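Long-range contacts in protein adenylyltransferase VopS (PDB 3LET), which transfers AMP from ATP to a threonine of host Rho GTPases, blocking their downstream signalling and thereby actin assembly in infected cells: residues E127-L131 against G233-S237; H137-L141 against S309-I313; L204-L210 against L245-E250. All coordinates share one frame; numbering follows the deposited sequence.

Interaction 1: E127-L131 against G233-S237; sequences EVMHL and GTLPS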
ATOM      1  N   GLU A 127       7.175   3.021 -10.197  1.00 13.29           N
ATOM      2  CA  GLU A 127       6.139   2.765  -9.188  1.00 16.33           C
ATOM      3  C   GLU A 127       4.859   3.491  -9.591  1.00 20.31           C
ATOM      4  O   GLU A 127       3.772   2.906  -9.576  1.00 18.96           O
ATOM      5  CB  GLU A 127       6.599   3.221  -7.812  1.00 15.46           C
ATOM      6  CG  GLU A 127       5.555   2.986  -6.699  1.00 14.31           C
ATOM      7  CD  GLU A 127       5.336   1.502  -6.345  1.00 27.00           C
ATOM      8  OE1 GLU A 127       5.955   0.619  -6.968  1.00 22.53           O
ATOM      9  OE2 GLU A 127       4.528   1.222  -5.418  1.00 21.96           O
ATOM     10  N   VAL A 128       4.974   4.762  -9.976  1.00 16.12           N
ATOM     11  CA  VAL A 128       3.793   5.521 -10.405  1.00 13.60           C
ATOM     12  C   VAL A 128       3.077   4.808 -11.566  1.00 15.28           C
ATOM     13  O   VAL A 128       1.856   4.681 -11.561  1.00 14.12           O
ATOM     14  CB  VAL A 128       4.184   6.951 -10.849  1.00 19.18           C
ATOM     15  CG1 VAL A 128       2.998   7.644 -11.567  1.00 19.58           C
ATOM     16  CG2 VAL A 128       4.664   7.773  -9.640  1.00 17.95           C
ATOM     17  N   MET A 129       3.832   4.353 -12.565  1.00 13.53           N
ATOM     18  CA  MET A 129       3.229   3.638 -13.682  1.00 19.37           C
ATOM     19  C   MET A 129       2.385   2.453 -13.204  1.00 18.69           C
ATOM     20  O   MET A 129       1.301   2.170 -13.735  1.00 15.02           O
ATOM     21  CB  MET A 129       4.327   3.098 -14.602  1.00 21.49           C
ATOM     22  CG  MET A 129       4.880   4.101 -15.566  1.00 45.47           C
ATOM     23  SD  MET A 129       6.000   3.301 -16.740  1.00 40.29           S
ATOM     24  CE  MET A 129       4.933   1.959 -17.306  1.00 59.21           C
ATOM     25  N   HIS A 130       2.917   1.722 -12.240  1.00 15.58           N
ATOM     26  CA  HIS A 130       2.289   0.456 -11.819  1.00 17.51           C
ATOM     27  C   HIS A 130       1.052   0.704 -10.996  1.00 17.70           C
ATOM     28  O   HIS A 130       0.063  -0.020 -11.119  1.00 16.75           O
ATOM     29  CB  HIS A 130       3.303  -0.393 -11.051  1.00 19.50           C
ATOM     30  CG  HIS A 130       4.472  -0.809 -11.893  1.00 22.81           C
ATOM     31  ND1 HIS A 130       5.700  -1.144 -11.366  1.00 17.60           N
ATOM     32  CD2 HIS A 130       4.597  -0.906 -13.241  1.00 25.86           C
ATOM     33  CE1 HIS A 130       6.527  -1.458 -12.354  1.00 26.47           C
ATOM     34  NE2 HIS A 130       5.885  -1.317 -13.498  1.00 27.63           N
ATOM     35  N   LEU A 131       1.095   1.729 -10.154  1.00 14.29           N
ATOM     36  CA  LEU A 131      -0.087   2.069  -9.361  1.00 14.89           C
ATOM     37  C   LEU A 131      -1.165   2.547 -10.315  1.00 14.58           C
ATOM     38  O   LEU A 131      -2.349   2.255 -10.144  1.00 14.39           O
ATOM     39  CB  LEU A 131       0.225   3.184  -8.373  1.00 11.10           C
ATOM     40  CG  LEU A 131       1.342   2.786  -7.396  1.00 13.13           C
ATOM     41  CD1 LEU A 131       1.598   3.896  -6.387  1.00 14.47           C
ATOM     42  CD2 LEU A 131       1.007   1.500  -6.665  1.00 15.20           C
ATOM     43  N   GLY A 233       8.388  -6.554 -13.754  1.00 27.11           N
ATOM     44  CA  GLY A 233       7.165  -6.869 -13.022  1.00 31.65           C
ATOM     45  C   GLY A 233       6.289  -5.644 -12.852  1.00 28.86           C
ATOM     46  O   GLY A 233       6.743  -4.523 -13.043  1.00 30.77           O
ATOM     47  N   THR A 234       5.027  -5.846 -12.502  1.00 22.25           N
ATOM     48  CA  THR A 234       4.115  -4.715 -12.313  1.00 22.87           C
ATOM     49  C   THR A 234       3.548  -4.635 -10.885  1.00 16.65           C
ATOM     50  O   THR A 234       2.745  -3.747 -10.599  1.00 20.36           O
ATOM     51  CB  THR A 234       2.942  -4.746 -13.324  1.00 39.58           C
ATOM     52  OG1 THR A 234       2.286  -6.013 -13.244  1.00 40.16           O
ATOM     53  CG2 THR A 234       3.442  -4.524 -14.748  1.00 41.28           C
ATOM     54  N   LEU A 235       3.970  -5.535  -9.999  1.00 18.12           N
ATOM     55  CA  LEU A 235       3.500  -5.531  -8.606  1.00 21.52           C
ATOM     56  C   LEU A 235       3.850  -4.202  -7.939  1.00 20.37           C
ATOM     57  O   LEU A 235       5.018  -3.820  -7.967  1.00 21.60           O
ATOM     58  CB  LEU A 235       4.214  -6.614  -7.802  1.00 33.80           C
ATOM     59  CG  LEU A 235       3.467  -7.822  -7.238  1.00 52.30           C
ATOM     60  CD1 LEU A 235       4.357  -8.488  -6.188  1.00 50.63           C
ATOM     61  CD2 LEU A 235       2.134  -7.443  -6.636  1.00 44.16           C
ATOM     62  N   PRO A 236       2.862  -3.515  -7.330  1.00 20.34           N
ATOM     63  CA  PRO A 236       3.129  -2.324  -6.510  1.00 18.67           C
ATOM     64  C   PRO A 236       4.105  -2.636  -5.379  1.00 17.59           C
ATOM     65  O   PRO A 236       4.165  -3.785  -4.947  1.00 18.56           O
ATOM     66  CB  PRO A 236       1.762  -1.994  -5.924  1.00 24.45           C
ATOM     67  CG  PRO A 236       0.798  -2.544  -6.913  1.00 30.45           C
ATOM     68  CD  PRO A 236       1.417  -3.799  -7.408  1.00 22.73           C
ATOM     69  N   SER A 237       4.860  -1.649  -4.904  1.00 20.29           N
ATOM     70  CA  SER A 237       5.636  -1.842  -3.688  1.00 11.22           C
ATOM     71  C   SER A 237       4.626  -2.135  -2.588  1.00 13.05           C
ATOM     72  O   SER A 237       3.427  -1.876  -2.740  1.00 15.37           O
ATOM     73  CB  SER A 237       6.425  -0.576  -3.326  1.00 15.44           C
ATOM     74  OG  SER A 237       5.553   0.530  -3.103  1.00 15.79           O
TER
HETATM   75  O   HOH W   1       6.205  -1.487  -8.570  1.00 19.27           O
HETATM   76  O   HOH W   2       0.299  -2.653 -11.782  1.00 26.25           O
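E127 of helix 113-139 grips the backbone and side chain of S237 through its carboxylate. CG anti to the backbone N (chi1 180°) and a bend at chi2 (70°) swing the group there. Its OE2 takes the S237 hydroxyl, OG to OE2 2.6 Å, from well above the carboxylate plane, and the S237 amide, N to OE2 2.9 Å, on its syn lone pair. Two donors on one oxygen should favour its charged form. One turn on, the H130 ring lies flat against the backbone of T234: CA of T234 stands 3.8 Å from the ring centroid, 3° off the normal, a CH-pi contact. L131 adds an apolar touch, CD2 to CB of P236 at 3.7 Å, the rigid proline offering its ring carbons to a leucine branch.

S237 is the N-cap of helix 238-255, and its OG also accepts from G240 N, the capping bond, so the acid of one helix holds the capping residue of another. The contact thus fastens helix 113-139 to the loop leading into a helix of the Fic fold.

One water donates to E127 OE1 and to L235 O, and lies in the ring plane of H130 at 2.9 Å from ND1, so the imidazole packs by its face and bonds at its rim. A second water joins H130 O to T234 O. Farther out, L82 and L94 pack on E127.

Interaction 2: H137-L141 against S309-I313; sequences HIEGL and SLHGI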
ATOM      1  N   HIS A 137      -7.805   0.087 -14.009  1.00 17.72           N
ATOM      2  CA  HIS A 137      -8.690  -1.068 -13.992  1.00 20.31           C
ATOM      3  C   HIS A 137      -9.726  -0.964 -12.862  1.00 25.43           C
ATOM      4  O   HIS A 137     -10.926  -1.165 -13.064  1.00 18.05           O
ATOM      5  CB  HIS A 137      -7.926  -2.367 -13.801  1.00 18.11           C
ATOM      6  CG  HIS A 137      -8.837  -3.549 -13.679  1.00 24.36           C
ATOM      7  ND1 HIS A 137      -9.449  -4.125 -14.774  1.00 23.47           N
ATOM      8  CD2 HIS A 137      -9.322  -4.200 -12.594  1.00 25.96           C
ATOM      9  CE1 HIS A 137     -10.228  -5.112 -14.374  1.00 34.93           C
ATOM     10  NE2 HIS A 137     -10.177  -5.175 -13.053  1.00 24.51           N
ATOM     11  N   ILE A 138      -9.237  -0.677 -11.662  1.00 17.59           N
ATOM     12  CA  ILE A 138     -10.075  -0.707 -10.469  1.00 14.31           C
ATOM     13  C   ILE A 138     -11.100   0.421 -10.447  1.00 20.51           C
ATOM     14  O   ILE A 138     -12.273   0.164 -10.230  1.00 20.03           O
ATOM     15  CB  ILE A 138      -9.206  -0.728  -9.194  1.00 13.56           C
ATOM     16  CG1 ILE A 138      -8.446  -2.055  -9.168  1.00 15.87           C
ATOM     17  CG2 ILE A 138     -10.081  -0.582  -7.959  1.00 21.30           C
ATOM     18  CD1 ILE A 138      -7.297  -2.121  -8.198  1.00 15.91           C
ATOM     19  N   GLU A 139     -10.680   1.655 -10.703  1.00 14.55           N
ATOM     20  CA  GLU A 139     -11.617   2.775 -10.753  1.00 13.60           C
ATOM     21  C   GLU A 139     -12.526   2.678 -11.997  1.00 20.49           C
ATOM     22  O   GLU A 139     -13.641   3.187 -11.991  1.00 23.58           O
ATOM     23  CB  GLU A 139     -10.870   4.110 -10.689  1.00 17.67           C
ATOM     24  CG  GLU A 139     -10.151   4.285  -9.342  1.00 22.96           C
ATOM     25  CD  GLU A 139      -9.582   5.687  -9.109  1.00 35.66           C
ATOM     26  OE1 GLU A 139      -9.680   6.550 -10.008  1.00 26.41           O
ATOM     27  OE2 GLU A 139      -9.036   5.925  -8.007  1.00 19.46           O
ATOM     28  N   GLY A 140     -12.062   1.976 -13.027  1.00 22.17           N
ATOM     29  CA  GLY A 140     -12.889   1.663 -14.188  1.00 23.40           C
ATOM     30  C   GLY A 140     -14.158   0.873 -13.858  1.00 24.91           C
ATOM     31  O   GLY A 140     -15.111   0.904 -14.645  1.00 24.19           O
ATOM     32  N   LEU A 141     -14.185   0.150 -12.728  1.00 23.27           N
ATOM     33  CA  LEU A 141     -15.344  -0.667 -12.370  1.00 20.22           C
ATOM     34  C   LEU A 141     -16.535   0.234 -12.024  1.00 30.17           C
ATOM     35  O   LEU A 141     -17.687  -0.135 -12.205  1.00 30.99           O
ATOM     36  CB  LEU A 141     -15.027  -1.590 -11.179  1.00 16.13           C
ATOM     37  CG  LEU A 141     -13.898  -2.602 -11.353  1.00 21.04           C
ATOM     38  CD1 LEU A 141     -13.568  -3.284 -10.016  1.00 25.49           C
ATOM     39  CD2 LEU A 141     -14.285  -3.633 -12.409  1.00 26.37           C
ATOM     40  N   SER A 309     -12.233 -10.755 -13.200  1.00 15.76           N
ATOM     41  CA  SER A 309     -12.671  -9.481 -13.776  1.00 21.73           C
ATOM     42  C   SER A 309     -12.590  -8.311 -12.818  1.00 28.32           C
ATOM     43  O   SER A 309     -12.361  -7.181 -13.246  1.00 20.16           O
ATOM     44  CB  SER A 309     -14.119  -9.574 -14.243  1.00 27.97           C
ATOM     45  OG  SER A 309     -14.173 -10.194 -15.496  1.00 37.02           O
ATOM     46  N   LEU A 310     -12.815  -8.560 -11.532  1.00 21.15           N
ATOM     47  CA  LEU A 310     -12.785  -7.467 -10.556  1.00 16.30           C
ATOM     48  C   LEU A 310     -11.365  -7.043 -10.240  1.00 13.52           C
ATOM     49  O   LEU A 310     -11.045  -5.850 -10.297  1.00 19.54           O
ATOM     50  CB  LEU A 310     -13.507  -7.866  -9.244  1.00 12.16           C
ATOM     51  CG  LEU A 310     -15.019  -7.995  -9.425  1.00 15.83           C
ATOM     52  CD1 LEU A 310     -15.605  -8.728  -8.218  1.00 16.25           C
ATOM     53  CD2 LEU A 310     -15.716  -6.637  -9.614  1.00 13.12           C
ATOM     54  N   HIS A 311     -10.508  -7.991  -9.882  1.00 12.50           N
ATOM     55  CA  HIS A 311      -9.190  -7.551  -9.384  1.00 12.74           C
ATOM     56  C   HIS A 311      -8.226  -7.312 -10.538  1.00 13.46           C
ATOM     57  O   HIS A 311      -7.284  -6.547 -10.402  1.00 20.47           O
ATOM     58  CB  HIS A 311      -8.592  -8.500  -8.334  1.00 15.39           C
ATOM     59  CG  HIS A 311      -8.476  -9.933  -8.761  1.00 16.88           C
ATOM     60  ND1 HIS A 311      -7.719 -10.335  -9.835  1.00 20.12           N
ATOM     61  CD2 HIS A 311      -8.944 -11.068  -8.184  1.00 14.73           C
ATOM     62  CE1 HIS A 311      -7.759 -11.655  -9.933  1.00 19.77           C
ATOM     63  NE2 HIS A 311      -8.495 -12.124  -8.943  1.00 23.17           N
ATOM     64  N   GLY A 312      -8.504  -7.928 -11.677  1.00 17.94           N
ATOM     65  CA  GLY A 312      -7.738  -7.680 -12.895  1.00 24.02           C
ATOM     66  C   GLY A 312      -6.312  -8.193 -12.926  1.00 31.66           C
ATOM     67  O   GLY A 312      -5.546  -7.849 -13.827  1.00 31.02           O
ATOM     68  N   ILE A 313      -5.941  -8.996 -11.937  1.00 21.00           N
ATOM     69  CA  ILE A 313      -4.587  -9.509 -11.835  1.00 27.89           C
ATOM     70  C   ILE A 313      -4.434 -10.686 -12.788  1.00 38.43           C
ATOM     71  O   ILE A 313      -5.257 -11.586 -12.796  1.00 35.34           O
ATOM     72  CB  ILE A 313      -4.268  -9.973 -10.403  1.00 30.94           C
ATOM     73  CG1 ILE A 313      -4.525  -8.837  -9.401  1.00 31.45           C
ATOM     74  CG2 ILE A 313      -2.836 -10.472 -10.313  1.00 42.14           C
ATOM     75  CD1 ILE A 313      -3.854  -7.519  -9.783  1.00 47.67           C
TER
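H137 lays one face of its imidazole over the backbone of G312, whose CA is 3.8 Å from the ring centroid and displaced toward the rim, a CH-pi contact. Its first torsion, with CG anti to the backbone N (chi1 176°), carries the ring from helix 113-139 toward the C-terminal end of helix 304-311. There NE2 meets two consecutive backbone carbonyls near the ring plane. The bond to L310 O, 3.0 Å from NE2, has an N-H...O angle of 131° and approaches from far above the carbonyl plane; the one from NE2 to S309 O, also 3.0 Å, is weak. A histidine suits this place because a single N-H can be shared between two acceptors while the flat ring lies against the chain.

Carbonyls of a last helical turn point past its end and often lack an amide partner; here an imidazole N-H meets two of them. G312 is the residue at which the chain leaves helical geometry, with phi of 70°, a conformation that glycine adopts easily. Having no side chain, it also lets the ring lie close over its CA. The end of the helix, in the Fido region, is attached to the helix of the N-terminal region.

Beside the ring, L141 crosses L310 at about a right angle, its CD1 lying 4.0 Å from CD2 of L310 and 3.6 Å from L310 O. The two leucines reach into the surface of helix 260-274, against A269 and F268. Beyond G312 the chain is steadied by the ring of H311, whose ND1 accepts in its ring plane from I313 N at 3.1 Å. The side chain of H311 lies about 6 Å from that of R286, inferred by similarity to bind ATP.

Interaction 3: L204-L210 against L245-E250; sequences LLNMDNL and LKQHIE
I249 and L210 meet tip to tip at the apolar centre, their CD1 atoms 3.5 Å apart, unusually close. Both CD1 and CG1 of I249 also lie against the turn at L205-N206, where CB of L205 lies 3.3 Å from I249 O, a buried carbonyl with no polar partner in the model. M207 is the knob of this interface, seated among L245, K246, I249 and E250. With CG anti to the backbone N and a bend at chi2 (62°), its chain turns so that SD and CE run across CD2 of L245, CE at 3.9 Å. A flexible thioether can follow this uneven surface, while CB of M207 rests on the aliphatic start of K246.

Toward the polar edge, the extended E250 side chain brings OE2 to 2.8 Å from M207 N in a nearly straight bond of 174°. Its other oxygen, OE1, accepts from K246 NZ at 2.8 Å in a salt bridge on the syn lone pair. A water donates to OE2 and accepts from D208 N.

N206 is the N-cap of helix 207-217, its OD1 accepting from N209 N, while E250 OE2 takes the amide of M207, straight after the cap. Amides of the first turn are thus met by the helix's own asparagine cap and by a glutamate of helix 238-255, an N-cap reinforced across a helix pair of the Fic fold.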
ATOM      1  N   LEU A 204     -15.839   0.044   7.135  1.00 16.55           N
ATOM      2  CA  LEU A 204     -14.878  -0.640   6.291  1.00 17.66           C
ATOM      3  C   LEU A 204     -14.054   0.338   5.460  1.00 16.19           C
ATOM      4  O   LEU A 204     -12.985  -0.022   4.964  1.00 18.22           O
ATOM      5  CB  LEU A 204     -15.609  -1.595   5.334  1.00 21.78           C
ATOM      6  CG  LEU A 204     -16.536  -2.601   6.036  1.00 21.31           C
ATOM      7  CD1 LEU A 204     -17.163  -3.520   5.016  1.00 23.76           C
ATOM      8  CD2 LEU A 204     -15.742  -3.395   7.083  1.00 21.54           C
ATOM      9  N   LEU A 205     -14.538   1.564   5.299  1.00 15.07           N
ATOM     10  CA  LEU A 205     -13.845   2.524   4.436  1.00 12.59           C
ATOM     11  C   LEU A 205     -12.867   3.311   5.287  1.00 18.18           C
ATOM     12  O   LEU A 205     -12.947   4.546   5.409  1.00 15.05           O
ATOM     13  CB  LEU A 205     -14.852   3.470   3.781  1.00 17.11           C
ATOM     14  CG  LEU A 205     -15.888   2.684   2.969  1.00 23.00           C
ATOM     15  CD1 LEU A 205     -16.838   3.642   2.237  1.00 24.43           C
ATOM     16  CD2 LEU A 205     -15.240   1.746   1.992  1.00 21.84           C
ATOM     17  N   ASN A 206     -11.978   2.569   5.929  1.00 17.16           N
ATOM     18  CA  ASN A 206     -11.100   3.132   6.937  1.00 12.19           C
ATOM     19  C   ASN A 206      -9.915   2.173   7.007  1.00 11.72           C
ATOM     20  O   ASN A 206     -10.072   1.033   7.437  1.00 15.85           O
ATOM     21  CB  ASN A 206     -11.864   3.244   8.261  1.00 15.21           C
ATOM     22  CG  ASN A 206     -11.000   3.742   9.397  1.00 21.57           C
ATOM     23  OD1 ASN A 206      -9.888   3.268   9.579  1.00 18.15           O
ATOM     24  ND2 ASN A 206     -11.509   4.709  10.163  1.00 19.24           N
ATOM     25  N   MET A 207      -8.724   2.606   6.562  1.00 11.54           N
ATOM     26  CA  MET A 207      -7.620   1.657   6.411  1.00 13.55           C
ATOM     27  C   MET A 207      -7.162   1.148   7.778  1.00 18.14           C
ATOM     28  O   MET A 207      -6.735  -0.013   7.898  1.00 15.19           O
ATOM     29  CB  MET A 207      -6.451   2.317   5.636  1.00 16.13           C
ATOM     30  CG  MET A 207      -5.305   1.390   5.294  1.00 19.23           C
ATOM     31  SD  MET A 207      -5.846   0.048   4.216  1.00 21.80           S
ATOM     32  CE  MET A 207      -4.361  -0.947   4.144  1.00 30.41           C
ATOM     33  N   ASP A 208      -7.236   1.989   8.803  1.00 15.54           N
ATOM     34  CA  ASP A 208      -6.852   1.536  10.145  1.00 16.34           C
ATOM     35  C   ASP A 208      -7.759   0.372  10.566  1.00 15.04           C
ATOM     36  O   ASP A 208      -7.296  -0.635  11.110  1.00 15.92           O
ATOM     37  CB  ASP A 208      -6.998   2.652  11.166  1.00 22.40           C
ATOM     38  CG  ASP A 208      -5.814   3.600  11.177  1.00 45.86           C
ATOM     39  OD1 ASP A 208      -4.770   3.255  10.597  1.00 32.53           O
ATOM     40  OD2 ASP A 208      -5.926   4.689  11.785  1.00 60.87           O
ATOM     41  N   ASN A 209      -9.052   0.509  10.317  1.00 16.27           N
ATOM     42  CA  ASN A 209      -9.983  -0.567  10.667  1.00 14.70           C
ATOM     43  C   ASN A 209      -9.664  -1.834   9.886  1.00 13.36           C
ATOM     44  O   ASN A 209      -9.771  -2.943  10.406  1.00 15.89           O
ATOM     45  CB  ASN A 209     -11.433  -0.162  10.406  1.00 21.78           C
ATOM     46  CG  ASN A 209     -11.944   0.865  11.404  1.00 23.24           C
ATOM     47  OD1 ASN A 209     -11.283   1.184  12.394  1.00 19.01           O
ATOM     48  ND2 ASN A 209     -13.122   1.402  11.136  1.00 18.20           N
ATOM     49  N   LEU A 210      -9.310  -1.679   8.619  1.00 13.79           N
ATOM     50  CA  LEU A 210      -8.976  -2.854   7.807  1.00 17.12           C
ATOM     51  C   LEU A 210      -7.685  -3.510   8.298  1.00 20.37           C
ATOM     52  O   LEU A 210      -7.536  -4.730   8.254  1.00 13.56           O
ATOM     53  CB  LEU A 210      -8.807  -2.499   6.333  1.00 11.68           C
ATOM     54  CG  LEU A 210     -10.031  -2.007   5.574  1.00 16.57           C
ATOM     55  CD1 LEU A 210      -9.754  -2.117   4.061  1.00 11.96           C
ATOM     56  CD2 LEU A 210     -11.250  -2.814   5.938  1.00 17.10           C
ATOM     57  N   LEU A 245      -4.801   1.335  -1.685  1.00 11.04           N
ATOM     58  CA  LEU A 245      -6.017   0.796  -1.052  1.00 15.00           C
ATOM     59  C   LEU A 245      -6.630   1.855  -0.111  1.00 17.25           C
ATOM     60  O   LEU A 245      -7.859   2.084  -0.068  1.00 13.25           O
ATOM     61  CB  LEU A 245      -5.695  -0.481  -0.262  1.00 12.12           C
ATOM     62  CG  LEU A 245      -6.881  -1.057   0.514  1.00 13.20           C
ATOM     63  CD1 LEU A 245      -8.056  -1.269  -0.430  1.00 17.97           C
ATOM     64  CD2 LEU A 245      -6.460  -2.374   1.202  1.00 16.84           C
ATOM     65  N   LYS A 246      -5.765   2.489   0.673  1.00 11.53           N
ATOM     66  CA  LYS A 246      -6.219   3.470   1.641  1.00  9.98           C
ATOM     67  C   LYS A 246      -6.927   4.605   0.916  1.00 14.02           C
ATOM     68  O   LYS A 246      -8.004   5.054   1.338  1.00 17.23           O
ATOM     69  CB  LYS A 246      -5.017   3.989   2.442  1.00 13.87           C
ATOM     70  CG  LYS A 246      -5.331   5.161   3.390  1.00 17.54           C
ATOM     71  CD  LYS A 246      -4.066   5.548   4.139  1.00 13.23           C
ATOM     72  CE  LYS A 246      -4.182   6.966   4.733  1.00 20.38           C
ATOM     73  NZ  LYS A 246      -5.146   6.985   5.846  1.00 26.05           N
ATOM     74  N   GLN A 247      -6.344   5.083  -0.185  1.00 14.37           N
ATOM     75  CA  GLN A 247      -6.943   6.225  -0.896  1.00 13.37           C
ATOM     76  C   GLN A 247      -8.202   5.748  -1.604  1.00 17.26           C
ATOM     77  O   GLN A 247      -9.148   6.512  -1.807  1.00 19.80           O
ATOM     78  CB  GLN A 247      -5.947   6.784  -1.945  1.00 15.01           C
ATOM     79  CG  GLN A 247      -6.560   7.716  -2.989  1.00 37.30           C
ATOM     80  CD  GLN A 247      -7.246   8.936  -2.388  1.00 41.95           C
ATOM     81  OE1 GLN A 247      -6.846   9.435  -1.327  1.00 44.42           O
ATOM     82  NE2 GLN A 247      -8.284   9.426  -3.072  1.00 39.78           N
ATOM     83  N   HIS A 248      -8.221   4.474  -1.956  1.00 12.33           N
ATOM     84  CA  HIS A 248      -9.404   3.906  -2.643  1.00 13.60           C
ATOM     85  C   HIS A 248     -10.611   3.970  -1.724  1.00 18.55           C
ATOM     86  O   HIS A 248     -11.702   4.386  -2.133  1.00 17.53           O
ATOM     87  CB  HIS A 248      -9.126   2.465  -3.037  1.00 13.46           C
ATOM     88  CG  HIS A 248     -10.211   1.851  -3.877  1.00 16.20           C
ATOM     89  ND1 HIS A 248     -10.629   2.411  -5.061  1.00 20.63           N
ATOM     90  CD2 HIS A 248     -10.978   0.749  -3.682  1.00 22.18           C
ATOM     91  CE1 HIS A 248     -11.597   1.667  -5.578  1.00 22.66           C
ATOM     92  NE2 HIS A 248     -11.826   0.656  -4.765  1.00 20.09           N
ATOM     93  N   ILE A 249     -10.420   3.569  -0.469  1.00 13.87           N
ATOM     94  CA  ILE A 249     -11.575   3.405   0.398  1.00 16.28           C
ATOM     95  C   ILE A 249     -11.928   4.679   1.147  1.00 16.61           C
ATOM     96  O   ILE A 249     -13.092   4.916   1.452  1.00 19.80           O
ATOM     97  CB  ILE A 249     -11.396   2.237   1.384  1.00 15.70           C
ATOM     98  CG1 ILE A 249     -10.224   2.486   2.366  1.00  9.96           C
ATOM     99  CG2 ILE A 249     -11.173   0.927   0.573  1.00 12.96           C
ATOM    100  CD1 ILE A 249      -9.880   1.238   3.225  1.00 17.50           C
ATOM    101  N   GLU A 250     -10.920   5.466   1.491  1.00 17.37           N
ATOM    102  CA  GLU A 250     -11.149   6.690   2.259  1.00 17.48           C
ATOM    103  C   GLU A 250     -11.404   7.898   1.359  1.00 18.98           C
ATOM    104  O   GLU A 250     -11.942   8.913   1.826  1.00 18.20           O
ATOM    105  CB  GLU A 250      -9.956   6.983   3.177  1.00 16.43           C
ATOM    106  CG  GLU A 250      -9.718   5.892   4.236  1.00 15.62           C
ATOM    107  CD  GLU A 250      -8.449   6.120   5.046  1.00 21.81           C
ATOM    108  OE1 GLU A 250      -7.698   7.107   4.798  1.00 17.27           O
ATOM    109  OE2 GLU A 250      -8.176   5.283   5.939  1.00 18.11           O
TER
HETATM  110  O   HOH W   3      -6.610   5.008   8.057  1.00 29.07           O

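Overall arrangement
Interactions 1 and 2 share helix 113-139, whose 127-131 part meets the loop before helix 238-255 and whose later part, with the residues that follow (137-141), meets the C-terminal end of helix 304-311; their centres lie about 15 Å apart. Interaction 3 joins helices 207-217 and 238-255, its centre about 20 Å from that of interaction 1 and about 17 Å from that of interaction 2, whose edge it touches through I138 CG2 and H248 CE1, 3.6 Å apart. Along the chain interaction 1 crosses both others, whereas interaction 3 falls between the segments of interaction 2. One long helix of the N-terminal region is therefore joined twice to the Fic fold, which carries residues inferred to bind ATP.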